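Local coordinates for protein dipeptidase (Streptococcus thermophilus, PDB 3PEB) that probably acts as a manganese-dependent hydrolase of the M24B peptidase family, this chain being its N-terminal creatinase/prolidase domain, at residues S5-I10 / L47-N52; A22-S25 / T29-Y32; Q86-G91 / Q116-G121; Y101-N106 / P128-M133; G114-T117 / R122-N125. All blocks are in the same frame, centred on the assembly; numbering follows the deposited sequence.

Overall arrangement
Five contacts tie helices to the two faces of one mixed sheet. Contacts 1, 2 and 4 share one face: the centres of 1 and 2 lie about 10 Å apart, those of 2 and 4 about 9 Å, and Ile10 CD1 meets Ile130 CD1 at 3.6 Å between contacts 1 and 4. Contacts 3 and 5 use the other face and share Gln116 and Thr117, with centres about 10 Å apart and one sodium ion common to both. Strand 21-24 serves both: Val24 faces helix 27-34, whereas Ile23 CD1 packs on Phe119 CE2 at 3.6 Å. The family's catalytic metal centre is expected in the C-terminal domain, absent here, so the sodium site is not evidence for it.

Contact 1 of 5, residues S5-I10 / L47-N52; sequences SKLDRI and LFVYEN
Leu7 and Ile10, one turn apart on helix 6-16, both rest on Val49 of strand 46-50, a helix-on-sheet layer of the creatinase/prolidase N-terminal domain. The axes of 6-10 and 47-50 pass 9.2 Å apart at 64°, a separation spanned by one layer of apolar side chains in contact. Val49 can be followed outward. Its CB lies 4.1 Å from Ile10 CG2. CG1, held anti to the backbone N (chi1 -172°), comes closest to Ile10 CG2, at 3.8 Å, the two side chains being roughly perpendicular, and also reaches Leu7 CD2 at 4.1 Å. CG2 of Val49 meets that same Leu7 methyl, CD2, at 3.7 Å. Leu7 CD2 further reaches back along the strand to Leu47 CD2 at 4.3 Å, bridging two residues whose side chains point to the same side of the sheet. Strand 21-24 and helix 127-133 also press on Ile10. The helix start is secured by a capping box: Asp8 N donates to Ser5 OG at 2.9 Å, and Ser5 N returns a bond to Asp8 OD2 at 3.0 Å, arriving from above the carboxylate plane.

Contact 2 of 5, residues A22-S25 / T29-Y32; sequences AIVS and TVNY
Two first torsions bring methyl groups together at Val24 and Thr29. Val24 has chi1 of 176°, which sends CG1 out opposite its backbone N and toward helix 27-34. In Thr29 a chi1 of -48° sets the hydroxyl beside the backbone N and leaves CG2 trans to that N, turned to the strand. Val30 offers its CG2 branch to the strand.

The result is a single methyl gripped by two consecutive helix residues. Val24 CG1 lies 3.5 Å from Thr29 CG2, closer than carbons normally pack, and Thr29 CB follows at 3.7 Å. Val30 CG2 meets the same Val24 methyl at 3.8 Å and comes within 4.1 Å of Val24 O. No hydrogen bond crosses between the segments; the contact is made by aliphatic carbons, and all three residues are buried. Thr29 is used on both branches: while its methyl serves the strand, OG1 is hydrogen-bonded to Glu103 OE2, so its polar atom is satisfied despite its burial. Ser25, just past the strand, likewise pairs its OG with Asn106 OD1.

Only three residues separate the segments, so the chain leaves strand 21-24 and folds straight back as a helix over the strand it has just left. Strand 21-24 lies between 46-50 and 96-102 in the sheet, while helix 27-34 is flanked by helix 6-16, through Arg9 on Tyr32, and by helix 127-133, through Ile130 on Thr29.

Contact 3 of 5, residues Q86-G91 / Q116-G121; sequences QKIKAG and QTVFEG. With NA (sodium ion), chain M; EDO (1,2-ethanediol), chain C; EDO (1,2-ethanediol), chain H.
Lys89 and Val118 bring the two backbones together, their CA atoms 5.7 Å apart. Segment 86-91 is the regular last part of helix 84-91, whereas 116-118 is a weakly bonded helical end after which the chain extends, then turns a corner at Gly121.

Lys89 supplies the polar link. Its chain leaves with CG trans to the backbone N and bends at chi2 (71°), bringing NZ to Val118 O at 3.1 Å, in the carbonyl plane. A water accepts from NZ at 2.8 Å and donates to Thr117 O, so the ammonium engages two successive carbonyls, one directly and one through water, and it also bonds Thr95 OG1. On the buried side of this bond, Val118 CG1 meets Ile88 CG2 at 3.9 Å, the side chains crossing at about a right angle, and the same valine methyl sits over one face of the Phe119 ring, offset toward its rim.

Here helices 84-91 and 109-118 pack side by side on one face of the domain's mixed sheet; Ile88 touches strand 56-60, and Phe119 touches strands 21-24 and 96-102. At this weakly bonded helix end a sodium ion is bound by Gln116 O at 2.5 Å, Phe119 O at 2.3 Å and three waters. One of those waters donates to Glu120 OE1, at 3.0 Å.

Contact 4 of 5, residues Y101-N106 / P128-M133; sequences YAEFDN and PFIHKM. With EDO (1,2-ethanediol), chain E.
Glu103 OE2 and Ile130 CG1 touch at 4.0 Å, a van der Waals approach of a methylene carbon to a carboxylate oxygen, the two side chains crossing at about a right angle. Glu103 is extended beyond CG, and this carries its carboxylate across to the helix. Within segment 128-133, the CG of selenomethionine Met133 lies over one face of the Phe129 ring, offset toward the rim. Phe13 joins the segments from helix 6-16, stacking on Phe129 and meeting Tyr101 edge-to-face.

Water-mediated contact forms the outer part. Asp105 OD2 and His131 NE2 stand 4.5 Å apart, too far to bond directly, but one water bridges them: it donates to Asp105 OD2 at 2.7 Å and lies 2.7 Å from His131 NE2, in the plane of the imidazole at its edge. His131 has two conformers, so the bridge is doubtful for the other one.

Direct hydrogen bonds run within the segments, or to the turn between strand 21-24 and helix 27-34 and to that helix's first turn. Asn106 N bonds Glu103 O at 3.0 Å, closing a turn after strand 96-102. Besides its bond to Thr29, the buried Glu103 carboxylate accepts at OE1 from the backbone N of Ser25 and of Asp26. The carboxylate, if ionised, would be favoured by these N-H groups and probably by the helix start.

Topologically, the last helix of this creatinase/prolidase N-terminal domain, 127-133, packs beside the end of strand 96-102, on the sheet face that also carries helices 6-16 and 27-34.

Contact 5 of 5, residues G114-T117 / R122-N125; sequences GLQT and RFEN. With NA (sodium ion), chain M; EDO (1,2-ethanediol), chain J.
Leu115 makes the deeper half of this contact, its CB lying 4.2 Å from Phe123 CZ. Beyond CB the side chain runs on to Leu107 and Trp85 and to Ile23 of strand 21-24. Next, Gln116 passes obliquely by the same ring: its CG is 4.1 Å from Phe123 CE1, and its amide plane stands 74° from the ring plane, so the two flat groups do not stack. The carbonyl of Gln116, by contrast, turns to the sodium ion. Thr117 then closes the helical turn twice over, since Gly114 O accepts both its backbone N at 2.9 Å and its OG1 at 2.6 Å, the latter on a lone pair.

On the strand, chi1 of Phe123 (-75°) sets the ring trans to its carbonyl carbon and aims it at the helix, where Phe112 meets it edge-to-face. Phe123 N donates to an ethanediol O1 at 2.9 Å in a nearly straight bond (177°). Arg122 NE and Glu124 OE2 form a salt bridge at 3.0 Å, in the guanidinium plane and on the anti lone pair of the acid. Together these elements complete a beta-alpha-beta crossover: strand 96-102, helix 109-118, then the outermost strand 122-125 alongside the first.

Contact 1 of 5, residues S5-I10 / L47-N52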
# COMPACT_ATOMS: atom_id res chain seq x y z
N SER A 5 3.25 -16.48 5.26
CA SER A 5 2.40 -15.43 5.79
C SER A 5 1.54 -14.86 4.65
O SER A 5 1.75 -15.16 3.47
CB SER A 5 3.26 -14.31 6.38
OG SER A 5 3.94 -13.61 5.33
N LYS A 6 0.56 -14.04 5.02
CA LYS A 6 -0.30 -13.44 4.00
C LYS A 6 0.50 -12.45 3.14
O LYS A 6 0.28 -12.35 1.94
CB LYS A 6 -1.50 -12.76 4.66
CG LYS A 6 -2.48 -13.74 5.33
CD LYS A 6 -3.49 -12.96 6.14
CE LYS A 6 -4.34 -13.79 7.08
NZ LYS A 6 -5.03 -12.84 8.05
N LEU A 7 1.43 -11.72 3.75
CA LEU A 7 2.33 -10.84 2.98
C LEU A 7 3.28 -11.63 2.07
O LEU A 7 3.59 -11.16 0.97
CB LEU A 7 3.10 -9.90 3.92
CG LEU A 7 2.25 -8.82 4.56
CD1 LEU A 7 3.01 -8.06 5.68
CD2 LEU A 7 1.71 -7.83 3.50
N ASP A 8 3.74 -12.81 2.52
CA ASP A 8 4.52 -13.73 1.66
C ASP A 8 3.72 -14.12 0.40
O ASP A 8 4.28 -14.21 -0.69
CB ASP A 8 4.90 -15.03 2.38
CG ASP A 8 5.97 -14.84 3.47
OD1 ASP A 8 6.73 -13.85 3.48
OD2 ASP A 8 6.00 -15.72 4.35
N ARG A 9 2.42 -14.37 0.57
CA ARG A 9 1.56 -14.77 -0.53
C ARG A 9 1.40 -13.63 -1.53
O ARG A 9 1.38 -13.86 -2.72
CB ARG A 9 0.18 -15.24 -0.04
CG ARG A 9 0.18 -16.63 0.56
CD ARG A 9 -1.22 -17.22 0.59
NE ARG A 9 -1.87 -17.01 1.87
CZ ARG A 9 -3.19 -17.07 2.07
NH1 ARG A 9 -4.01 -17.32 1.06
NH2 ARG A 9 -3.67 -16.87 3.29
N ILE A 10 1.27 -12.40 -1.03
CA ILE A 10 1.22 -11.21 -1.91
C ILE A 10 2.52 -11.11 -2.69
O ILE A 10 2.50 -10.87 -3.90
CB ILE A 10 0.98 -9.88 -1.14
CG1 ILE A 10 -0.42 -9.87 -0.52
CG2 ILE A 10 1.18 -8.66 -2.11
CD1 ILE A 10 -1.57 -9.48 -1.50
N LEU A 47 -0.77 0.67 2.07
CA LEU A 47 0.25 -0.30 2.43
C LEU A 47 0.99 -0.67 1.17
O LEU A 47 0.39 -1.17 0.19
CB LEU A 47 -0.38 -1.54 3.07
CG LEU A 47 0.55 -2.73 3.35
CD1 LEU A 47 1.46 -2.40 4.53
CD2 LEU A 47 -0.31 -3.99 3.61
N PHE A 48 2.29 -0.44 1.20
CA PHE A 48 3.18 -0.70 0.05
C PHE A 48 3.89 -2.03 0.29
O PHE A 48 4.78 -2.12 1.14
CB PHE A 48 4.18 0.46 -0.10
CG PHE A 48 3.53 1.77 -0.38
CD1 PHE A 48 3.05 2.05 -1.64
CD2 PHE A 48 3.39 2.74 0.63
CE1 PHE A 48 2.41 3.27 -1.92
CE2 PHE A 48 2.74 3.96 0.37
CZ PHE A 48 2.26 4.25 -0.88
N VAL A 49 3.46 -3.08 -0.43
CA VAL A 49 4.05 -4.38 -0.32
C VAL A 49 4.97 -4.59 -1.52
O VAL A 49 4.54 -4.95 -2.61
CB VAL A 49 3.00 -5.54 -0.22
CG1 VAL A 49 3.74 -6.85 0.09
CG2 VAL A 49 1.95 -5.23 0.87
N TYR A 50 6.25 -4.33 -1.30
CA TYR A 50 7.26 -4.60 -2.31
C TYR A 50 7.54 -6.08 -2.52
O TYR A 50 7.48 -6.90 -1.59
CB TYR A 50 8.55 -3.89 -1.96
CG TYR A 50 8.52 -2.39 -2.15
CD1 TYR A 50 8.70 -1.81 -3.41
CD2 TYR A 50 8.32 -1.53 -1.06
CE1 TYR A 50 8.69 -0.45 -3.58
CE2 TYR A 50 8.32 -0.17 -1.21
CZ TYR A 50 8.48 0.38 -2.48
OH TYR A 50 8.52 1.73 -2.65
N GLU A 51 7.90 -6.41 -3.75
CA GLU A 51 8.23 -7.76 -4.14
C GLU A 51 9.51 -8.24 -3.41
O GLU A 51 9.56 -9.38 -2.93
CB GLU A 51 8.45 -7.81 -5.64
CG GLU A 51 8.81 -9.16 -6.20
CD GLU A 51 9.32 -9.09 -7.63
OE1 GLU A 51 9.74 -8.01 -8.10
OE2 GLU A 51 9.34 -10.13 -8.27
N ASN A 52 10.53 -7.36 -3.35
CA ASN A 52 11.83 -7.75 -2.77
C ASN A 52 12.42 -6.66 -1.86
O ASN A 52 13.61 -6.45 -1.86
CB ASN A 52 12.84 -8.13 -3.86
CG ASN A 52 14.04 -8.88 -3.33
OD1 ASN A 52 13.88 -9.83 -2.55
ND2 ASN A 52 15.26 -8.52 -3.78

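Contact 2 of 5, residues A22-S25 / T29-Y32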
# COMPACT_ATOMS: atom_id res chain seq x y z
N ALA A 22 2.87 -4.13 -4.77
CA ALA A 22 1.41 -4.01 -4.58
C ALA A 22 1.12 -2.80 -3.70
O ALA A 22 1.73 -2.61 -2.64
CB ALA A 22 0.79 -5.29 -3.92
N ILE A 23 0.12 -2.02 -4.11
CA ILE A 23 -0.36 -0.90 -3.30
C ILE A 23 -1.75 -1.27 -2.83
O ILE A 23 -2.69 -1.35 -3.62
CB ILE A 23 -0.42 0.44 -4.11
CG1 ILE A 23 0.96 0.78 -4.65
CG2 ILE A 23 -0.97 1.59 -3.19
CD1 ILE A 23 1.00 2.06 -5.55
N VAL A 24 -1.86 -1.52 -1.52
CA VAL A 24 -3.08 -1.96 -0.89
C VAL A 24 -3.73 -0.74 -0.25
O VAL A 24 -3.09 -0.04 0.54
CB VAL A 24 -2.79 -3.08 0.15
CG1 VAL A 24 -4.06 -3.50 0.92
CG2 VAL A 24 -2.18 -4.31 -0.55
N SER A 25 -4.99 -0.49 -0.61
CA SER A 25 -5.71 0.68 -0.16
C SER A 25 -6.96 0.39 0.66
O SER A 25 -7.40 1.26 1.42
CB SER A 25 -6.12 1.54 -1.36
OG SER A 25 -6.88 0.80 -2.29
N THR A 29 -8.59 -4.98 3.56
CA THR A 29 -7.42 -5.74 3.09
C THR A 29 -6.18 -5.44 3.93
O THR A 29 -5.41 -6.37 4.24
CB THR A 29 -7.09 -5.43 1.61
OG1 THR A 29 -8.29 -5.52 0.82
CG2 THR A 29 -5.99 -6.37 1.03
N VAL A 30 -5.97 -4.15 4.30
CA VAL A 30 -4.85 -3.83 5.16
C VAL A 30 -4.94 -4.65 6.46
O VAL A 30 -3.97 -5.25 6.89
CB VAL A 30 -4.73 -2.33 5.45
CG1 VAL A 30 -3.67 -2.09 6.51
CG2 VAL A 30 -4.38 -1.53 4.17
N ASN A 31 -6.10 -4.64 7.10
CA ASN A 31 -6.31 -5.41 8.33
C ASN A 31 -6.13 -6.91 8.10
O ASN A 31 -5.48 -7.61 8.90
CB ASN A 31 -7.70 -5.10 8.92
CG ASN A 31 -7.92 -5.74 10.29
OD1 ASN A 31 -7.06 -5.67 11.16
ND2 ASN A 31 -9.07 -6.35 10.48
N TYR A 32 -6.68 -7.40 7.00
CA TYR A 32 -6.54 -8.82 6.65
C TYR A 32 -5.06 -9.24 6.55
O TYR A 32 -4.67 -10.25 7.13
CB TYR A 32 -7.29 -9.12 5.35
CG TYR A 32 -7.05 -10.49 4.79
CD1 TYR A 32 -7.56 -11.63 5.41
CD2 TYR A 32 -6.29 -10.65 3.63
CE1 TYR A 32 -7.32 -12.89 4.88
CE2 TYR A 32 -6.05 -11.90 3.10
CZ TYR A 32 -6.56 -13.02 3.73
OH TYR A 32 -6.32 -14.27 3.17

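Contact 3 of 5, residues Q86-G91 / Q116-G121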
# COMPACT_ATOMS: atom_id res chain seq x y z
N GLN A 86 3.29 14.16 -2.07
CA GLN A 86 4.67 14.57 -1.89
C GLN A 86 5.33 13.79 -0.76
O GLN A 86 6.48 13.37 -0.86
CB GLN A 86 4.74 16.07 -1.62
CG GLN A 86 4.30 16.93 -2.82
CD GLN A 86 4.56 18.43 -2.63
OE1 GLN A 86 4.33 18.99 -1.55
NE2 GLN A 86 5.05 19.07 -3.69
N LYS A 87 4.62 13.59 0.34
CA LYS A 87 5.19 12.82 1.47
C LYS A 87 5.50 11.37 1.09
O LYS A 87 6.57 10.84 1.44
CB LYS A 87 4.24 12.84 2.65
CG LYS A 87 4.91 12.55 3.96
CD LYS A 87 5.66 13.80 4.49
CE LYS A 87 6.47 13.45 5.75
NZ LYS A 87 5.65 13.53 7.01
N ILE A 88 4.57 10.72 0.38
CA ILE A 88 4.83 9.35 -0.10
C ILE A 88 6.09 9.29 -0.96
O ILE A 88 6.99 8.46 -0.74
CB ILE A 88 3.62 8.79 -0.86
CG1 ILE A 88 2.43 8.57 0.08
CG2 ILE A 88 3.97 7.47 -1.55
CD1 ILE A 88 1.06 8.44 -0.65
N LYS A 89 6.16 10.19 -1.94
CA LYS A 89 7.28 10.26 -2.85
C LYS A 89 8.59 10.47 -2.11
O LYS A 89 9.58 9.88 -2.48
CB LYS A 89 7.10 11.42 -3.83
CG LYS A 89 8.20 11.60 -4.87
CD LYS A 89 8.16 10.51 -5.90
CE LYS A 89 9.13 10.80 -7.06
NZ LYS A 89 8.84 9.79 -8.15
N ALA A 90 8.59 11.35 -1.11
CA ALA A 90 9.79 11.65 -0.34
C ALA A 90 10.17 10.48 0.58
O ALA A 90 11.36 10.26 0.86
CB ALA A 90 9.61 12.95 0.47
N GLY A 91 9.18 9.71 1.03
CA GLY A 91 9.45 8.62 1.98
C GLY A 91 9.82 7.27 1.38
O GLY A 91 10.49 6.47 2.03
N GLN A 116 -0.61 8.00 -9.47
CA GLN A 116 0.05 8.19 -10.77
C GLN A 116 1.00 9.40 -10.78
O GLN A 116 1.91 9.44 -11.62
CB GLN A 116 -0.98 8.33 -11.92
CG GLN A 116 -1.61 7.01 -12.36
CD GLN A 116 -2.67 7.25 -13.44
OE1 GLN A 116 -3.78 7.70 -13.15
NE2 GLN A 116 -2.31 6.99 -14.67
N THR A 117 0.83 10.35 -9.86
CA THR A 117 1.81 11.44 -9.78
C THR A 117 3.11 10.99 -9.07
O THR A 117 4.15 11.62 -9.24
CB THR A 117 1.30 12.71 -9.09
OG1 THR A 117 1.06 12.44 -7.70
CG2 THR A 117 0.03 13.28 -9.77
N VAL A 118 3.02 9.93 -8.28
CA VAL A 118 4.16 9.40 -7.51
C VAL A 118 4.90 8.32 -8.31
O VAL A 118 6.13 8.32 -8.42
CB VAL A 118 3.67 8.85 -6.16
CG1 VAL A 118 4.81 8.19 -5.34
CG2 VAL A 118 2.99 9.95 -5.32
N PHE A 119 4.14 7.36 -8.85
CA PHE A 119 4.70 6.16 -9.46
C PHE A 119 4.74 6.21 -10.95
O PHE A 119 3.74 6.54 -11.58
CB PHE A 119 3.91 4.93 -9.02
CG PHE A 119 4.03 4.65 -7.56
CD1 PHE A 119 5.14 3.97 -7.05
CD2 PHE A 119 3.09 5.13 -6.67
CE1 PHE A 119 5.26 3.74 -5.71
CE2 PHE A 119 3.21 4.92 -5.30
CZ PHE A 119 4.29 4.23 -4.81
N GLU A 120 5.91 5.88 -11.48
CA GLU A 120 6.12 5.68 -12.89
C GLU A 120 5.97 4.18 -13.14
O GLU A 120 6.81 3.37 -12.66
CB GLU A 120 7.53 6.13 -13.29
CG GLU A 120 7.85 5.98 -14.79
CD GLU A 120 7.21 7.05 -15.67
OE1 GLU A 120 6.52 7.96 -15.14
OE2 GLU A 120 7.42 6.98 -16.90
N GLY A 121 4.89 3.82 -13.81
CA GLY A 121 4.66 2.46 -14.25
C GLY A 121 3.22 2.18 -14.59
O GLY A 121 2.35 3.06 -14.48
NA NA M . 2.76 7.73 -13.32
C1 EDO C . 9.14 4.20 4.76
O1 EDO C . 10.15 3.78 3.84
C2 EDO C . 9.73 5.14 5.81
O2 EDO C . 10.20 6.31 5.14
C1 EDO H . 11.77 8.42 -5.72
O1 EDO H . 12.25 7.18 -6.26
C2 EDO H . 11.12 8.13 -4.37
O2 EDO H . 11.68 8.92 -3.31
O HOH W 1 6.88 11.53 -9.19
O HOH W 2 4.77 9.29 -13.16
O HOH W 3 1.49 5.68 -13.51
O HOH W 4 1.78 9.18 -14.89

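Contact 4 of 5, residues Y101-N106 / P128-M133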
# COMPACT_ATOMS: atom_id res chain seq x y z
N TYR A 101 0.63 -3.44 -8.88
CA TYR A 101 -0.71 -3.95 -8.62
C TYR A 101 -1.43 -3.06 -7.60
O TYR A 101 -0.84 -2.66 -6.62
CB TYR A 101 -0.70 -5.42 -8.16
CG TYR A 101 -0.68 -6.37 -9.33
CD1 TYR A 101 0.51 -6.67 -9.98
CD2 TYR A 101 -1.87 -6.91 -9.83
CE1 TYR A 101 0.52 -7.50 -11.09
CE2 TYR A 101 -1.87 -7.74 -10.92
CZ TYR A 101 -0.67 -8.04 -11.55
OH TYR A 101 -0.67 -8.86 -12.64
N ALA A 102 -2.71 -2.79 -7.84
CA ALA A 102 -3.52 -1.99 -6.93
C ALA A 102 -4.96 -2.49 -6.94
O ALA A 102 -5.37 -3.24 -7.84
CB ALA A 102 -3.44 -0.48 -7.30
N GLU A 103 -5.72 -2.13 -5.91
CA GLU A 103 -7.06 -2.68 -5.77
C GLU A 103 -8.07 -1.79 -6.51
O GLU A 103 -8.56 -0.83 -5.93
CB GLU A 103 -7.45 -2.79 -4.30
CG GLU A 103 -6.53 -3.70 -3.47
CD GLU A 103 -6.93 -3.71 -2.02
OE1 GLU A 103 -6.45 -2.80 -1.29
OE2 GLU A 103 -7.74 -4.60 -1.61
N PHE A 104 -8.40 -2.16 -7.73
CA PHE A 104 -9.22 -1.31 -8.61
C PHE A 104 -10.66 -1.18 -8.13
O PHE A 104 -11.31 -0.20 -8.47
CB PHE A 104 -9.23 -1.81 -10.05
CG PHE A 104 -7.94 -1.57 -10.83
CD1 PHE A 104 -6.78 -1.07 -10.24
CD2 PHE A 104 -7.91 -1.87 -12.19
CE1 PHE A 104 -5.63 -0.88 -11.01
CE2 PHE A 104 -6.78 -1.69 -12.94
CZ PHE A 104 -5.63 -1.22 -12.35
N ASP A 105 -11.17 -2.16 -7.37
CA ASP A 105 -12.52 -2.05 -6.85
C ASP A 105 -12.58 -1.08 -5.66
O ASP A 105 -13.65 -0.58 -5.33
CB ASP A 105 -13.10 -3.42 -6.43
CG ASP A 105 -13.58 -4.27 -7.60
OD1 ASP A 105 -13.32 -3.97 -8.80
OD2 ASP A 105 -14.25 -5.29 -7.31
N ASN A 106 -11.45 -0.77 -5.05
CA ASN A 106 -11.42 0.08 -3.87
C ASN A 106 -10.97 1.52 -4.17
O ASN A 106 -11.56 2.46 -3.65
CB ASN A 106 -10.49 -0.49 -2.78
CG ASN A 106 -10.35 0.46 -1.58
OD1 ASN A 106 -9.34 1.14 -1.42
ND2 ASN A 106 -11.42 0.53 -0.76
N PRO A 128 -8.90 -9.19 -7.78
CA PRO A 128 -9.24 -10.61 -7.93
C PRO A 128 -8.37 -11.53 -7.05
O PRO A 128 -8.89 -12.45 -6.41
CB PRO A 128 -9.00 -10.86 -9.42
CG PRO A 128 -9.30 -9.52 -10.07
CD PRO A 128 -8.71 -8.53 -9.09
N PHE A 129 -7.08 -11.25 -6.97
CA PHE A 129 -6.21 -12.02 -6.11
C PHE A 129 -6.60 -11.90 -4.63
O PHE A 129 -6.63 -12.93 -3.91
CB PHE A 129 -4.75 -11.68 -6.32
CG PHE A 129 -3.83 -12.57 -5.52
CD1 PHE A 129 -3.76 -13.92 -5.81
CD2 PHE A 129 -3.09 -12.07 -4.46
CE1 PHE A 129 -2.94 -14.78 -5.06
CE2 PHE A 129 -2.26 -12.94 -3.71
CZ PHE A 129 -2.20 -14.27 -4.02
N ILE A 130 -6.95 -10.69 -4.18
CA ILE A 130 -7.36 -10.51 -2.80
C ILE A 130 -8.60 -11.38 -2.50
O ILE A 130 -8.63 -12.07 -1.47
CB ILE A 130 -7.60 -9.04 -2.41
CG1 ILE A 130 -6.31 -8.20 -2.54
CG2 ILE A 130 -8.19 -8.92 -0.99
CD1 ILE A 130 -5.09 -8.75 -1.85
N HIS A 131 -9.59 -11.38 -3.39
CA HIS A 131 -10.77 -12.24 -3.20
C HIS A 131 -10.38 -13.73 -3.16
O HIS A 131 -10.88 -14.48 -2.33
CB HIS A 131 -11.81 -11.98 -4.29
CG HIS A 131 -12.49 -10.65 -4.18
ND1 HIS A 131 -12.82 -10.07 -2.98
CD2 HIS A 131 -12.91 -9.78 -5.14
CE1 HIS A 131 -13.40 -8.90 -3.19
NE2 HIS A 131 -13.47 -8.71 -4.50
N LYS A 132 -9.48 -14.14 -4.05
CA LYS A 132 -8.99 -15.52 -4.11
C LYS A 132 -8.36 -15.93 -2.77
O LYS A 132 -8.61 -17.03 -2.27
CB LYS A 132 -7.97 -15.66 -5.23
CG LYS A 132 -7.68 -17.06 -5.71
CD LYS A 132 -6.76 -17.03 -6.94
CE LYS A 132 -6.90 -18.28 -7.83
NZ LYS A 132 -6.30 -19.49 -7.19
N MSE A 133 -7.56 -15.04 -2.18
CA MSE A 133 -6.90 -15.33 -0.90
C MSE A 133 -7.91 -15.63 0.19
O MSE A 133 -7.64 -16.43 1.09
CB MSE A 133 -6.04 -14.16 -0.44
CG MSE A 133 -4.75 -14.00 -1.18
SE MSE A 133 -3.71 -12.55 -0.37
CE MSE A 133 -3.06 -13.55 1.18
C1 EDO E . -14.58 3.25 -4.46
O1 EDO E . -14.31 2.67 -3.18
C2 EDO E . -14.72 4.76 -4.35
O2 EDO E . -16.07 5.13 -4.06
O HOH W 5 -14.62 -6.33 -4.90

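Contact 5 of 5, residues G114-T117 / R122-N125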
# COMPACT_ATOMS: atom_id res chain seq x y z
N GLY A 114 -3.64 10.50 -7.94
CA GLY A 114 -2.59 10.85 -6.97
C GLY A 114 -1.42 9.88 -7.04
O GLY A 114 -0.27 10.31 -7.14
N LEU A 115 -1.72 8.58 -7.04
CA LEU A 115 -0.68 7.54 -7.11
C LEU A 115 0.09 7.64 -8.40
O LEU A 115 1.31 7.41 -8.45
CB LEU A 115 -1.27 6.13 -6.96
CG LEU A 115 -1.78 5.80 -5.56
CD1 LEU A 115 -2.58 4.47 -5.62
CD2 LEU A 115 -0.63 5.76 -4.54
N GLN A 116 -0.61 8.00 -9.47
CA GLN A 116 0.05 8.19 -10.77
C GLN A 116 1.00 9.40 -10.78
O GLN A 116 1.91 9.44 -11.62
CB GLN A 116 -0.98 8.33 -11.92
CG GLN A 116 -1.61 7.01 -12.36
CD GLN A 116 -2.67 7.25 -13.44
OE1 GLN A 116 -3.78 7.70 -13.15
NE2 GLN A 116 -2.31 6.99 -14.67
N THR A 117 0.83 10.35 -9.86
CA THR A 117 1.81 11.44 -9.78
C THR A 117 3.11 10.99 -9.07
O THR A 117 4.15 11.62 -9.24
CB THR A 117 1.30 12.71 -9.09
OG1 THR A 117 1.06 12.44 -7.70
CG2 THR A 117 0.03 13.28 -9.77
N ARG A 122 2.97 0.94 -14.99
CA ARG A 122 1.69 0.46 -15.45
C ARG A 122 0.97 -0.22 -14.29
O ARG A 122 1.56 -1.06 -13.60
CB ARG A 122 1.90 -0.58 -16.56
CG ARG A 122 0.60 -1.12 -17.10
CD ARG A 122 0.79 -1.94 -18.35
NE ARG A 122 1.03 -3.35 -18.04
CZ ARG A 122 2.17 -4.01 -18.27
NH1 ARG A 122 3.22 -3.41 -18.82
NH2 ARG A 122 2.24 -5.30 -17.95
N PHE A 123 -0.30 0.12 -14.11
CA PHE A 123 -1.07 -0.46 -13.04
C PHE A 123 -1.94 -1.62 -13.53
O PHE A 123 -2.55 -1.57 -14.61
CB PHE A 123 -1.95 0.60 -12.37
CG PHE A 123 -1.21 1.54 -11.47
CD1 PHE A 123 -0.47 2.59 -11.99
CD2 PHE A 123 -1.31 1.41 -10.10
CE1 PHE A 123 0.19 3.48 -11.14
CE2 PHE A 123 -0.65 2.30 -9.23
CZ PHE A 123 0.10 3.32 -9.76
N GLU A 124 -2.02 -2.64 -12.69
CA GLU A 124 -2.82 -3.83 -12.91
C GLU A 124 -3.65 -4.09 -11.67
O GLU A 124 -3.33 -3.58 -10.61
CB GLU A 124 -1.95 -5.05 -13.18
CG GLU A 124 -1.11 -4.99 -14.47
CD GLU A 124 -1.93 -5.07 -15.75
OE1 GLU A 124 -3.14 -5.41 -15.69
OE2 GLU A 124 -1.35 -4.79 -16.83
N ASN A 125 -4.72 -4.86 -11.83
CA ASN A 125 -5.73 -5.05 -10.79
C ASN A 125 -5.42 -6.22 -9.82
O ASN A 125 -5.34 -7.36 -10.24
CB ASN A 125 -7.08 -5.31 -11.43
CG ASN A 125 -8.23 -5.22 -10.47
OD1 ASN A 125 -8.07 -4.82 -9.31
ND2 ASN A 125 -9.44 -5.53 -10.98
NA NA M . 2.76 7.73 -13.32
C1 EDO J . -2.44 2.84 -16.61
O1 EDO J . -1.60 2.00 -15.82
C2 EDO J . -1.73 4.18 -16.79
O2 EDO J . -0.49 4.19 -16.05
O HOH W 2 4.77 9.29 -13.16
O HOH W 4 1.78 9.18 -14.89
O HOH W 3 1.49 5.68 -13.51